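Nab2 (Chaetomium thermophilum, PDB 4LJ0) binds polyadenosine RNA through tandem CCCH zinc fingers, of which this fragment comprises fingers three to five. Local coordinates at residues C26-G29 and G30-V34. Sequence-based numbering, arbitrary orientation.
Sequences CRNG and GECKV. With ZN (zinc ion), chain G; nucleotides of chain E.
The carboxamide of Asn-28 presents its N-H edge to the thiolate of Cys-32: ND2 to SG measures 3.4 Å, the sulfur lies almost in the amide plane, and the N-H...S angle is 169°. Val-34 CG2 also touches ND2. The Arg-27 guanidinium meets O5' of adenosine A2 of chain E at its edge, in plane, by a weak hydrogen bond. This is the first Cys-to-Cys loop of a CCCH zinc finger; Cys-26 SG and Cys-32 SG each bind the zinc ion at 2.3 Å, and Cys-37 and His-41 complete the site. In both cysteines SG stands anti to the backbone N, turned in toward the metal. Cys-32 SG also accepts the Val-34 N-H, so two N-H groups would probably ease its negative charge. With alanine at Asn-28, this sulfur would probably lose its side-chain donor and a gap open beside Val-34. Two type I turns, Cys-26 to Gly-29 and Gly-29 to Cys-32, shape the loop. Glu-31 bends its carboxylate back beside Gly-29 and reaches the neighbouring finger, hydrogen-bonded to His-60, a zinc ligand there, and in a salt bridge with Arg-65. On the RNA side, Arg-27 N donates to N7 of A2 of chain E at 3.1 Å.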
loop_
_atom_site.group_PDB
_atom_site.type_symbol
_atom_site.label_atom_id
_atom_site.label_comp_id
_atom_site.label_asym_id
_atom_site.label_seq_id
_atom_site.Cartn_x
_atom_site.Cartn_y
_atom_site.Cartn_z
ATOM N N CYS A 26 -16.558 -4.960 -4.017
ATOM C CA CYS A 26 -17.313 -6.073 -4.579
ATOM C C CYS A 26 -17.128 -7.326 -3.736
ATOM O O CYS A 26 -15.998 -7.757 -3.502
ATOM C CB CYS A 26 -16.876 -6.361 -6.016
ATOM S SG CYS A 26 -17.865 -7.658 -6.789
ATOM N N ARG A 27 -18.238 -7.915 -3.294
ATOM C CA ARG A 27 -18.201 -9.107 -2.454
ATOM C C ARG A 27 -17.980 -10.387 -3.264
ATOM O O ARG A 27 -17.976 -11.481 -2.699
ATOM C CB ARG A 27 -19.494 -9.245 -1.648
ATOM C CG ARG A 27 -19.716 -8.188 -0.574
ATOM C CD ARG A 27 -20.763 -8.685 0.426
ATOM N NE ARG A 27 -21.512 -7.612 1.076
ATOM C CZ ARG A 27 -21.099 -6.950 2.154
ATOM N NH1 ARG A 27 -19.928 -7.232 2.712
ATOM N NH2 ARG A 27 -21.857 -5.994 2.673
ATOM N N ASN A 28 -17.813 -10.259 -4.581
ATOM C CA ASN A 28 -17.383 -11.391 -5.408
ATOM C C ASN A 28 -15.866 -11.533 -5.397
ATOM O O ASN A 28 -15.320 -12.492 -5.946
ATOM C CB ASN A 28 -17.845 -11.230 -6.859
ATOM C CG ASN A 28 -19.352 -11.334 -7.019
ATOM O OD1 ASN A 28 -20.030 -11.968 -6.218
ATOM N ND2 ASN A 28 -19.880 -10.713 -8.070
ATOM N N GLY A 29 -15.188 -10.567 -4.783
ATOM C CA GLY A 29 -13.734 -10.528 -4.775
ATOM C C GLY A 29 -13.184 -9.632 -5.873
ATOM O O GLY A 29 -13.911 -9.217 -6.776
ATOM N N GLY A 30 -11.890 -9.338 -5.800
ATOM C CA GLY A 30 -11.234 -8.532 -6.812
ATOM C C GLY A 30 -11.248 -9.212 -8.167
ATOM O O GLY A 30 -11.173 -8.546 -9.201
ATOM N N GLU A 31 -11.357 -10.540 -8.167
ATOM C CA GLU A 31 -11.311 -11.312 -9.407
ATOM C C GLU A 31 -12.686 -11.453 -10.075
ATOM O O GLU A 31 -12.831 -12.209 -11.038
ATOM C CB GLU A 31 -10.706 -12.701 -9.153
ATOM C CG GLU A 31 -11.622 -13.709 -8.434
ATOM C CD GLU A 31 -11.657 -13.539 -6.923
ATOM O OE1 GLU A 31 -11.125 -12.531 -6.407
ATOM O OE2 GLU A 31 -12.219 -14.431 -6.250
ATOM N N CYS A 32 -13.677 -10.732 -9.555
ATOM C CA CYS A 32 -15.044 -10.736 -10.098
ATOM C C CYS A 32 -15.038 -10.551 -11.611
ATOM O O CYS A 32 -14.456 -9.590 -12.113
ATOM C CB CYS A 32 -15.855 -9.605 -9.450
ATOM S SG CYS A 32 -17.540 -9.317 -10.111
ATOM N N LYS A 33 -15.676 -11.474 -12.333
ATOM C CA LYS A 33 -15.767 -11.401 -13.792
ATOM C C LYS A 33 -17.186 -11.106 -14.268
ATOM O O LYS A 33 -17.487 -11.270 -15.449
ATOM C CB LYS A 33 -15.326 -12.719 -14.432
ATOM C CG LYS A 33 -13.989 -13.246 -13.965
ATOM C CD LYS A 33 -12.854 -12.344 -14.389
ATOM C CE LYS A 33 -11.509 -13.057 -14.293
ATOM N NZ LYS A 33 -10.944 -13.037 -12.915
ATOM N N VAL A 34 -18.061 -10.691 -13.359
ATOM C CA VAL A 34 -19.439 -10.395 -13.729
ATOM C C VAL A 34 -19.475 -9.160 -14.640
ATOM O O VAL A 34 -18.976 -8.101 -14.264
ATOM C CB VAL A 34 -20.320 -10.162 -12.485
ATOM C CG1 VAL A 34 -21.734 -9.743 -12.886
ATOM C CG2 VAL A 34 -20.371 -11.426 -11.622
HETATM ZN ZN ZN G . -17.764 -7.293 -9.051
ATOM P P A E 2 -25.143 -2.608 2.522
ATOM O OP1 A E 2 -26.516 -2.898 3.010
ATOM O OP2 A E 2 -24.171 -1.939 3.425
ATOM O "O5'" A E 2 -24.504 -3.976 2.015
ATOM C "C5'" A E 2 -23.848 -4.049 0.754
ATOM C "C4'" A E 2 -24.829 -4.266 -0.370
ATOM O "O4'" A E 2 -24.097 -4.345 -1.624
ATOM C "C3'" A E 2 -25.652 -5.549 -0.273
ATOM O "O3'" A E 2 -26.956 -5.334 -0.812
ATOM C "C2'" A E 2 -24.874 -6.515 -1.160
ATOM O "O2'" A E 2 -25.642 -7.577 -1.686
ATOM C "C1'" A E 2 -24.369 -5.580 -2.258
ATOM N N9 A E 2 -23.150 -6.041 -2.927
ATOM C C8 A E 2 -21.838 -5.853 -2.562
ATOM N N7 A E 2 -20.981 -6.395 -3.396
ATOM C C5 A E 2 -21.784 -6.971 -4.373
ATOM C C6 A E 2 -21.499 -7.700 -5.542
ATOM N N6 A E 2 -20.264 -7.994 -5.952
ATOM N N1 A E 2 -22.541 -8.126 -6.290
ATOM C C2 A E 2 -23.784 -7.838 -5.887
ATOM N N3 A E 2 -24.180 -7.162 -4.813
ATOM C C4 A E 2 -23.121 -6.751 -4.096
#